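Local coordinates for protein tungsten-containing formylmethanofuran dehydrogenase 2 subunit C (Methanothermobacter wolfeii, PDB 5T5I) that forms one subunit of the tungsten-containing formylmethanofuran dehydrogenase complex, which probably catalyses the reversible reduction of carbon dioxide and its attachment to methanofuran as formylmethanofuran, at residues E217-K229 / P239-I251. Numbering follows the deposited sequence.
Sequences EFLAGFKYLGVEK and PGAFYKFEGDHAI
Phe245 lies between two rings of residues 217-229 and illustrates how aromatic side chains can join two neighbouring strands. Phe218 turns its edge onto one face, its CE2 3.7 Å from Phe245 CG, in a T-shaped pair with planes at 63°; from the opposite face Tyr224 comes in obliquely, Tyr224 CD1 against Phe245 CE1. At the edge of the Tyr243 ring sits Tyr224 OH, 3.4 Å from Tyr243 CD1, and Val227 CG2 meets the same ring obliquely, nearest Tyr243 CD1. A chi1 of -82° lays the Phe222 ring over the cis peptide between Gly247 and Asp248, making CH-pi contacts with both CA atoms on one face, while Phe218 CZ covers the other.

Strands 223-229 and 241-247 are antiparallel, and a beta bulge interrupts their pairing: Leu225 and Gly226 both lie opposite Lys244. Leu225 N donates to Lys244 O at 2.9 Å, and Lys244 N returns a bond to Gly226 O at 2.8 Å; Gly226 takes the second place of the bulge in a backbone conformation (phi 121°, psi -154°) to which glycine is suited. Regular two-bond pairs flank the bulge, Lys223 with Glu246 and Glu228 with Phe242. This antiparallel pair joins the C-terminal end of the parallel beta-helix through strand 256-261, which bonds to the backbone of Tyr243 and Phe245. Beyond the strand, His249 N donates to Gly221 O at 2.8 Å, and Asp248 OD1 accepts from Ala250 N in an Asx turn.

On the face bearing Lys244 and Glu228, the fully extended lysine reaches the bent glutamate: Lys244 NZ lies 3.2 Å from Glu228 OE2, a weak bond within a salt bridge. Glu228 OE2 is held more firmly by a hydrogen bond with Tyr259 OH, on strand 256-261. The aliphatic part of Lys244 meanwhile packs its CE against Leu225 CD1.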
ATOM      1  N   GLU C 217      -7.492  12.409 -16.082  1.00 23.41           N
ATOM      2  CA  GLU C 217      -8.236  11.152 -15.970  1.00 23.37           C
ATOM      3  C   GLU C 217      -9.054  10.924 -17.231  1.00 26.03           C
ATOM      4  O   GLU C 217      -9.457  11.884 -17.876  1.00 26.47           O
ATOM      5  CB  GLU C 217      -9.214  11.216 -14.800  1.00 24.26           C
ATOM      6  CG  GLU C 217      -8.575  11.442 -13.441  1.00 30.00           C
ATOM      7  CD  GLU C 217      -9.616  11.761 -12.386  1.00 49.83           C
ATOM      8  OE1 GLU C 217     -10.471  10.887 -12.114  1.00 37.07           O
ATOM      9  OE2 GLU C 217      -9.661  12.923 -11.924  1.00 42.15           O
ATOM     10  N   PHE C 218      -9.300   9.659 -17.573  1.00 21.78           N
ATOM     11  CA  PHE C 218     -10.096   9.301 -18.744  1.00 21.11           C
ATOM     12  C   PHE C 218     -11.138   8.226 -18.353  1.00 25.55           C
ATOM     13  O   PHE C 218     -11.454   8.117 -17.168  1.00 27.11           O
ATOM     14  CB  PHE C 218      -9.185   8.944 -19.932  1.00 21.74           C
ATOM     15  CG  PHE C 218      -9.818   8.863 -21.312  1.00 22.18           C
ATOM     16  CD1 PHE C 218     -10.756   9.804 -21.730  1.00 22.83           C
ATOM     17  CD2 PHE C 218      -9.515   7.812 -22.169  1.00 24.70           C
ATOM     18  CE1 PHE C 218     -11.357   9.705 -22.983  1.00 24.00           C
ATOM     19  CE2 PHE C 218     -10.119   7.718 -23.424  1.00 25.72           C
ATOM     20  CZ  PHE C 218     -11.016   8.677 -23.832  1.00 24.44           C
ATOM     21  N   LEU C 219     -11.709   7.482 -19.322  1.00 22.08           N
ATOM     22  CA  LEU C 219     -12.837   6.599 -19.115  1.00 21.26           C
ATOM     23  C   LEU C 219     -12.614   5.186 -19.665  1.00 26.42           C
ATOM     24  O   LEU C 219     -12.139   5.012 -20.797  1.00 23.27           O
ATOM     25  CB  LEU C 219     -14.002   7.279 -19.823  1.00 20.75           C
ATOM     26  CG  LEU C 219     -14.550   8.581 -19.185  1.00 23.98           C
ATOM     27  CD1 LEU C 219     -15.479   9.294 -20.162  1.00 23.30           C
ATOM     28  CD2 LEU C 219     -15.316   8.295 -17.900  1.00 27.69           C
ATOM     29  N   ALA C 220     -13.003   4.175 -18.865  1.00 24.65           N
ATOM     30  CA  ALA C 220     -12.815   2.769 -19.199  1.00 24.80           C
ATOM     31  C   ALA C 220     -13.728   2.229 -20.306  1.00 27.05           C
ATOM     32  O   ALA C 220     -13.474   1.134 -20.800  1.00 26.16           O
ATOM     33  CB  ALA C 220     -12.935   1.918 -17.950  1.00 26.56           C
ATOM     34  N   GLY C 221     -14.757   2.993 -20.699  1.00 24.90           N
ATOM     35  CA  GLY C 221     -15.642   2.623 -21.799  1.00 25.04           C
ATOM     36  C   GLY C 221     -15.059   2.887 -23.184  1.00 27.76           C
ATOM     37  O   GLY C 221     -15.723   2.618 -24.186  1.00 27.43           O
ATOM     38  N   PHE C 222     -13.821   3.412 -23.274  1.00 23.52           N
ATOM     39  CA  PHE C 222     -13.175   3.681 -24.565  1.00 22.48           C
ATOM     40  C   PHE C 222     -12.246   2.532 -24.959  1.00 27.41           C
ATOM     41  O   PHE C 222     -11.671   1.891 -24.084  1.00 28.10           O
ATOM     42  CB  PHE C 222     -12.416   5.005 -24.512  1.00 23.27           C
ATOM     43  CG  PHE C 222     -13.308   6.204 -24.737  1.00 23.84           C
ATOM     44  CD1 PHE C 222     -14.089   6.711 -23.711  1.00 25.32           C
ATOM     45  CD2 PHE C 222     -13.385   6.811 -25.986  1.00 24.53           C
ATOM     46  CE1 PHE C 222     -14.927   7.808 -23.925  1.00 25.63           C
ATOM     47  CE2 PHE C 222     -14.232   7.899 -26.201  1.00 26.96           C
ATOM     48  CZ  PHE C 222     -15.012   8.379 -25.172  1.00 25.04           C
ATOM     49  N   LYS C 223     -12.122   2.255 -26.265  1.00 25.87           N
ATOM     50  CA  LYS C 223     -11.224   1.227 -26.790  1.00 26.31           C
ATOM     51  C   LYS C 223     -10.021   1.944 -27.365  1.00 27.49           C
ATOM     52  O   LYS C 223     -10.180   2.894 -28.126  1.00 24.26           O
ATOM     53  CB  LYS C 223     -11.893   0.415 -27.899  1.00 30.22           C
ATOM     54  CG  LYS C 223     -11.044  -0.701 -28.488  1.00 45.24           C
ATOM     55  CD  LYS C 223     -11.803  -1.418 -29.600  1.00 61.52           C
ATOM     56  CE  LYS C 223     -11.013  -2.568 -30.186  1.00 76.58           C
ATOM     57  NZ  LYS C 223     -11.125  -2.615 -31.668  1.00 88.01           N
ATOM     58  N   TYR C 224      -8.831   1.464 -27.037  1.00 24.58           N
ATOM     59  CA  TYR C 224      -7.577   2.039 -27.541  1.00 23.75           C
ATOM     60  C   TYR C 224      -7.282   1.476 -28.937  1.00 27.96           C
ATOM     61  O   TYR C 224      -7.233   0.258 -29.090  1.00 28.31           O
ATOM     62  CB  TYR C 224      -6.442   1.729 -26.551  1.00 25.48           C
ATOM     63  CG  TYR C 224      -5.082   2.179 -27.021  1.00 27.46           C
ATOM     64  CD1 TYR C 224      -4.828   3.518 -27.292  1.00 28.53           C
ATOM     65  CD2 TYR C 224      -4.045   1.268 -27.197  1.00 28.89           C
ATOM     66  CE1 TYR C 224      -3.580   3.942 -27.726  1.00 29.19           C
ATOM     67  CE2 TYR C 224      -2.787   1.680 -27.637  1.00 29.72           C
ATOM     68  CZ  TYR C 224      -2.553   3.025 -27.880  1.00 35.68           C
ATOM     69  OH  TYR C 224      -1.337   3.451 -28.353  1.00 34.67           O
ATOM     70  N   LEU C 225      -7.117   2.351 -29.946  1.00 25.39           N
ATOM     71  CA  LEU C 225      -6.859   1.957 -31.347  1.00 27.00           C
ATOM     72  C   LEU C 225      -5.395   2.080 -31.799  1.00 33.49           C
ATOM     73  O   LEU C 225      -5.059   1.561 -32.855  1.00 36.85           O
ATOM     74  CB  LEU C 225      -7.747   2.777 -32.298  1.00 26.85           C
ATOM     75  CG  LEU C 225      -9.280   2.661 -32.114  1.00 32.25           C
ATOM     76  CD1 LEU C 225      -9.986   3.461 -33.169  1.00 32.94           C
ATOM     77  CD2 LEU C 225      -9.763   1.210 -32.185  1.00 34.61           C
ATOM     78  N   GLY C 226      -4.548   2.738 -31.023  1.00 28.98           N
ATOM     79  CA  GLY C 226      -3.138   2.922 -31.368  1.00 28.93           C
ATOM     80  C   GLY C 226      -2.771   4.393 -31.457  1.00 29.69           C
ATOM     81  O   GLY C 226      -3.470   5.241 -30.895  1.00 26.48           O
ATOM     82  N   VAL C 227      -1.742   4.719 -32.253  1.00 27.21           N
ATOM     83  CA  VAL C 227      -1.290   6.094 -32.443  1.00 25.51           C
ATOM     84  C   VAL C 227      -1.493   6.495 -33.894  1.00 28.70           C
ATOM     85  O   VAL C 227      -1.226   5.711 -34.819  1.00 28.27           O
ATOM     86  CB  VAL C 227       0.186   6.280 -31.975  1.00 28.15           C
ATOM     87  CG1 VAL C 227       0.817   7.587 -32.497  1.00 27.92           C
ATOM     88  CG2 VAL C 227       0.277   6.231 -30.452  1.00 26.91           C
ATOM     89  N   GLU C 228      -1.920   7.744 -34.094  1.00 24.35           N
ATOM     90  CA  GLU C 228      -1.999   8.342 -35.413  1.00 25.72           C
ATOM     91  C   GLU C 228      -1.121   9.584 -35.412  1.00 28.82           C
ATOM     92  O   GLU C 228      -0.947  10.205 -34.356  1.00 27.78           O
ATOM     93  CB  GLU C 228      -3.431   8.641 -35.812  1.00 27.26           C
ATOM     94  CG  GLU C 228      -4.199   7.368 -36.098  1.00 43.92           C
ATOM     95  CD  GLU C 228      -5.264   7.515 -37.162  1.00 75.09           C
ATOM     96  OE1 GLU C 228      -5.165   6.808 -38.190  1.00 92.40           O
ATOM     97  OE2 GLU C 228      -6.175   8.359 -36.989  1.00 54.46           O
ATOM     98  N   LYS C 229      -0.509   9.891 -36.557  1.00 24.74           N
ATOM     99  CA  LYS C 229       0.421  11.018 -36.668  1.00 26.15           C
ATOM    100  C   LYS C 229      -0.013  12.024 -37.735  1.00 33.06           C
ATOM    101  O   LYS C 229      -0.574  11.633 -38.755  1.00 31.84           O
ATOM    102  CB  LYS C 229       1.863  10.526 -36.897  1.00 27.76           C
ATOM    103  CG  LYS C 229       2.083   9.802 -38.211  1.00 32.01           C
ATOM    104  CD  LYS C 229       3.523   9.412 -38.446  1.00 36.09           C
ATOM    105  CE  LYS C 229       3.625   8.506 -39.648  1.00 34.34           C
ATOM    106  NZ  LYS C 229       5.024   8.085 -39.919  1.00 40.18           N
ATOM    107  N   PRO C 239      -0.376  18.736 -36.307  1.00 34.35           N
ATOM    108  CA  PRO C 239       0.894  17.984 -36.373  1.00 35.08           C
ATOM    109  C   PRO C 239       1.240  17.257 -35.075  1.00 36.29           C
ATOM    110  O   PRO C 239       0.850  17.696 -33.996  1.00 34.35           O
ATOM    111  CB  PRO C 239       1.923  19.065 -36.692  1.00 37.88           C
ATOM    112  CG  PRO C 239       1.362  20.289 -36.057  1.00 42.33           C
ATOM    113  CD  PRO C 239      -0.131  20.189 -36.239  1.00 36.77           C
ATOM    114  N   GLY C 240       1.978  16.163 -35.200  1.00 33.25           N
ATOM    115  CA  GLY C 240       2.404  15.376 -34.054  1.00 32.70           C
ATOM    116  C   GLY C 240       1.662  14.070 -33.898  1.00 34.28           C
ATOM    117  O   GLY C 240       0.756  13.764 -34.669  1.00 34.57           O
ATOM    118  N   ALA C 241       2.041  13.310 -32.868  1.00 29.37           N
ATOM    119  CA  ALA C 241       1.459  12.007 -32.577  1.00 28.05           C
ATOM    120  C   ALA C 241       0.346  12.105 -31.540  1.00 29.29           C
ATOM    121  O   ALA C 241       0.468  12.838 -30.551  1.00 27.97           O
ATOM    122  CB  ALA C 241       2.546  11.033 -32.115  1.00 29.35           C
ATOM    123  N   PHE C 242      -0.729  11.330 -31.757  1.00 23.92           N
ATOM    124  CA  PHE C 242      -1.888  11.264 -30.860  1.00 23.39           C
ATOM    125  C   PHE C 242      -2.310   9.825 -30.583  1.00 26.57           C
ATOM    126  O   PHE C 242      -2.420   9.035 -31.525  1.00 25.62           O
ATOM    127  CB  PHE C 242      -3.088  11.988 -31.493  1.00 24.97           C
ATOM    128  CG  PHE C 242      -2.903  13.475 -31.681  1.00 26.53           C
ATOM    129  CD1 PHE C 242      -2.256  13.975 -32.804  1.00 30.35           C
ATOM    130  CD2 PHE C 242      -3.341  14.374 -30.715  1.00 26.93           C
ATOM    131  CE1 PHE C 242      -2.065  15.352 -32.967  1.00 31.57           C
ATOM    132  CE2 PHE C 242      -3.142  15.747 -30.874  1.00 29.33           C
ATOM    133  CZ  PHE C 242      -2.513  16.227 -32.000  1.00 29.36           C
ATOM    134  N   TYR C 243      -2.605   9.504 -29.303  1.00 24.11           N
ATOM    135  CA  TYR C 243      -3.228   8.232 -28.922  1.00 23.98           C
ATOM    136  C   TYR C 243      -4.673   8.365 -29.398  1.00 26.75           C
ATOM    137  O   TYR C 243      -5.271   9.425 -29.197  1.00 25.69           O
ATOM    138  CB  TYR C 243      -3.236   8.024 -27.406  1.00 24.66           C
ATOM    139  CG  TYR C 243      -1.875   7.774 -26.811  1.00 25.28           C
ATOM    140  CD1 TYR C 243      -1.119   6.668 -27.191  1.00 26.85           C
ATOM    141  CD2 TYR C 243      -1.374   8.590 -25.803  1.00 26.48           C
ATOM    142  CE1 TYR C 243       0.131   6.420 -26.631  1.00 29.74           C
ATOM    143  CE2 TYR C 243      -0.126   8.348 -25.231  1.00 28.69           C
ATOM    144  CZ  TYR C 243       0.625   7.264 -25.650  1.00 35.57           C
ATOM    145  OH  TYR C 243       1.846   7.001 -25.083  1.00 37.58           O
ATOM    146  N   LYS C 244      -5.202   7.340 -30.081  1.00 21.32           N
ATOM    147  CA  LYS C 244      -6.550   7.340 -30.649  1.00 20.51           C
ATOM    148  C   LYS C 244      -7.428   6.356 -29.876  1.00 24.57           C
ATOM    149  O   LYS C 244      -7.036   5.207 -29.651  1.00 23.93           O
ATOM    150  CB  LYS C 244      -6.491   6.952 -32.139  1.00 23.10           C
ATOM    151  CG  LYS C 244      -7.821   7.058 -32.863  1.00 27.10           C
ATOM    152  CD  LYS C 244      -7.681   6.617 -34.314  1.00 28.86           C
ATOM    153  CE  LYS C 244      -8.944   6.802 -35.110  1.00 32.30           C
ATOM    154  NZ  LYS C 244      -8.748   6.429 -36.540  1.00 42.96           N
ATOM    155  N   PHE C 245      -8.615   6.811 -29.492  1.00 22.85           N
ATOM    156  CA  PHE C 245      -9.595   6.016 -28.741  1.00 22.18           C
ATOM    157  C   PHE C 245     -10.962   6.108 -29.389  1.00 24.78           C
ATOM    158  O   PHE C 245     -11.326   7.183 -29.869  1.00 24.16           O
ATOM    159  CB  PHE C 245      -9.716   6.555 -27.305  1.00 23.74           C
ATOM    160  CG  PHE C 245      -8.455   6.478 -26.487  1.00 25.19           C
ATOM    161  CD1 PHE C 245      -8.179   5.361 -25.707  1.00 28.51           C
ATOM    162  CD2 PHE C 245      -7.576   7.555 -26.435  1.00 27.82           C
ATOM    163  CE1 PHE C 245      -7.036   5.313 -24.906  1.00 28.97           C
ATOM    164  CE2 PHE C 245      -6.422   7.498 -25.659  1.00 30.30           C
ATOM    165  CZ  PHE C 245      -6.156   6.377 -24.901  1.00 28.64           C
ATOM    166  N   GLU C 246     -11.735   5.011 -29.361  1.00 22.40           N
ATOM    167  CA  GLU C 246     -13.107   4.966 -29.872  1.00 21.12           C
ATOM    168  C   GLU C 246     -14.083   4.672 -28.736  1.00 24.87           C
ATOM    169  O   GLU C 246     -13.842   3.788 -27.905  1.00 23.81           O
ATOM    170  CB  GLU C 246     -13.255   3.909 -30.972  1.00 23.28           C
ATOM    171  CG  GLU C 246     -14.594   3.979 -31.700  1.00 31.03           C
ATOM    172  CD  GLU C 246     -14.838   2.801 -32.618  1.00 57.23           C
ATOM    173  OE1 GLU C 246     -14.748   1.646 -32.140  1.00 51.63           O
ATOM    174  OE2 GLU C 246     -15.139   3.035 -33.811  1.00 51.57           O
ATOM    175  N   GLY C 247     -15.191   5.402 -28.716  1.00 21.04           N
ATOM    176  CA  GLY C 247     -16.198   5.197 -27.678  1.00 20.35           C
ATOM    177  C   GLY C 247     -17.336   6.187 -27.752  1.00 25.22           C
ATOM    178  O   GLY C 247     -17.545   6.794 -28.808  1.00 25.72           O
ATOM    179  N   ASP C 248     -18.084   6.412 -26.665  1.00 22.43           N
ATOM    180  CA  ASP C 248     -18.001   5.757 -25.358  1.00 21.89           C
ATOM    181  C   ASP C 248     -18.847   4.491 -25.463  1.00 26.76           C
ATOM    182  O   ASP C 248     -20.068   4.587 -25.657  1.00 25.66           O
ATOM    183  CB  ASP C 248     -18.559   6.720 -24.297  1.00 22.75           C
ATOM    184  CG  ASP C 248     -18.525   6.256 -22.853  1.00 25.60           C
ATOM    185  OD1 ASP C 248     -18.321   5.048 -22.617  1.00 23.73           O
ATOM    186  OD2 ASP C 248     -18.753   7.097 -21.961  1.00 24.52           O
ATOM    187  N   HIS C 249     -18.241   3.305 -25.298  1.00 24.12           N
ATOM    188  CA  HIS C 249     -18.988   2.061 -25.461  1.00 25.26           C
ATOM    189  C   HIS C 249     -19.994   1.740 -24.320  1.00 28.94           C
ATOM    190  O   HIS C 249     -20.620   0.689 -24.371  1.00 27.89           O
ATOM    191  CB  HIS C 249     -18.075   0.881 -25.746  1.00 26.84           C
ATOM    192  CG  HIS C 249     -17.223   1.028 -26.967  1.00 30.35           C
ATOM    193  ND1 HIS C 249     -15.867   0.926 -26.819  1.00 32.68           N
ATOM    194  CD2 HIS C 249     -17.487   1.311 -28.270  1.00 31.84           C
ATOM    195  CE1 HIS C 249     -15.346   1.108 -28.011  1.00 32.07           C
ATOM    196  NE2 HIS C 249     -16.258   1.351 -28.910  1.00 31.97           N
ATOM    197  N   ALA C 250     -20.245   2.678 -23.378  1.00 25.43           N
ATOM    198  CA  ALA C 250     -21.381   2.590 -22.463  1.00 25.12           C
ATOM    199  C   ALA C 250     -22.651   2.879 -23.295  1.00 27.03           C
ATOM    200  O   ALA C 250     -23.736   2.539 -22.858  1.00 26.03           O
ATOM    201  CB  ALA C 250     -21.276   3.629 -21.357  1.00 25.28           C
ATOM    202  N   ILE C 251     -22.504   3.561 -24.462  1.00 24.10           N
ATOM    203  CA  ILE C 251     -23.591   3.918 -25.390  1.00 23.99           C
ATOM    204  C   ILE C 251     -23.640   2.872 -26.513  1.00 28.41           C
ATOM    205  O   ILE C 251     -22.596   2.498 -27.055  1.00 27.00           O
ATOM    206  CB  ILE C 251     -23.365   5.344 -25.963  1.00 25.99           C
ATOM    207  CG1 ILE C 251     -23.398   6.414 -24.840  1.00 24.84           C
ATOM    208  CG2 ILE C 251     -24.377   5.695 -27.087  1.00 26.91           C
ATOM    209  CD1 ILE C 251     -24.817   6.745 -24.248  1.00 26.51           C
TER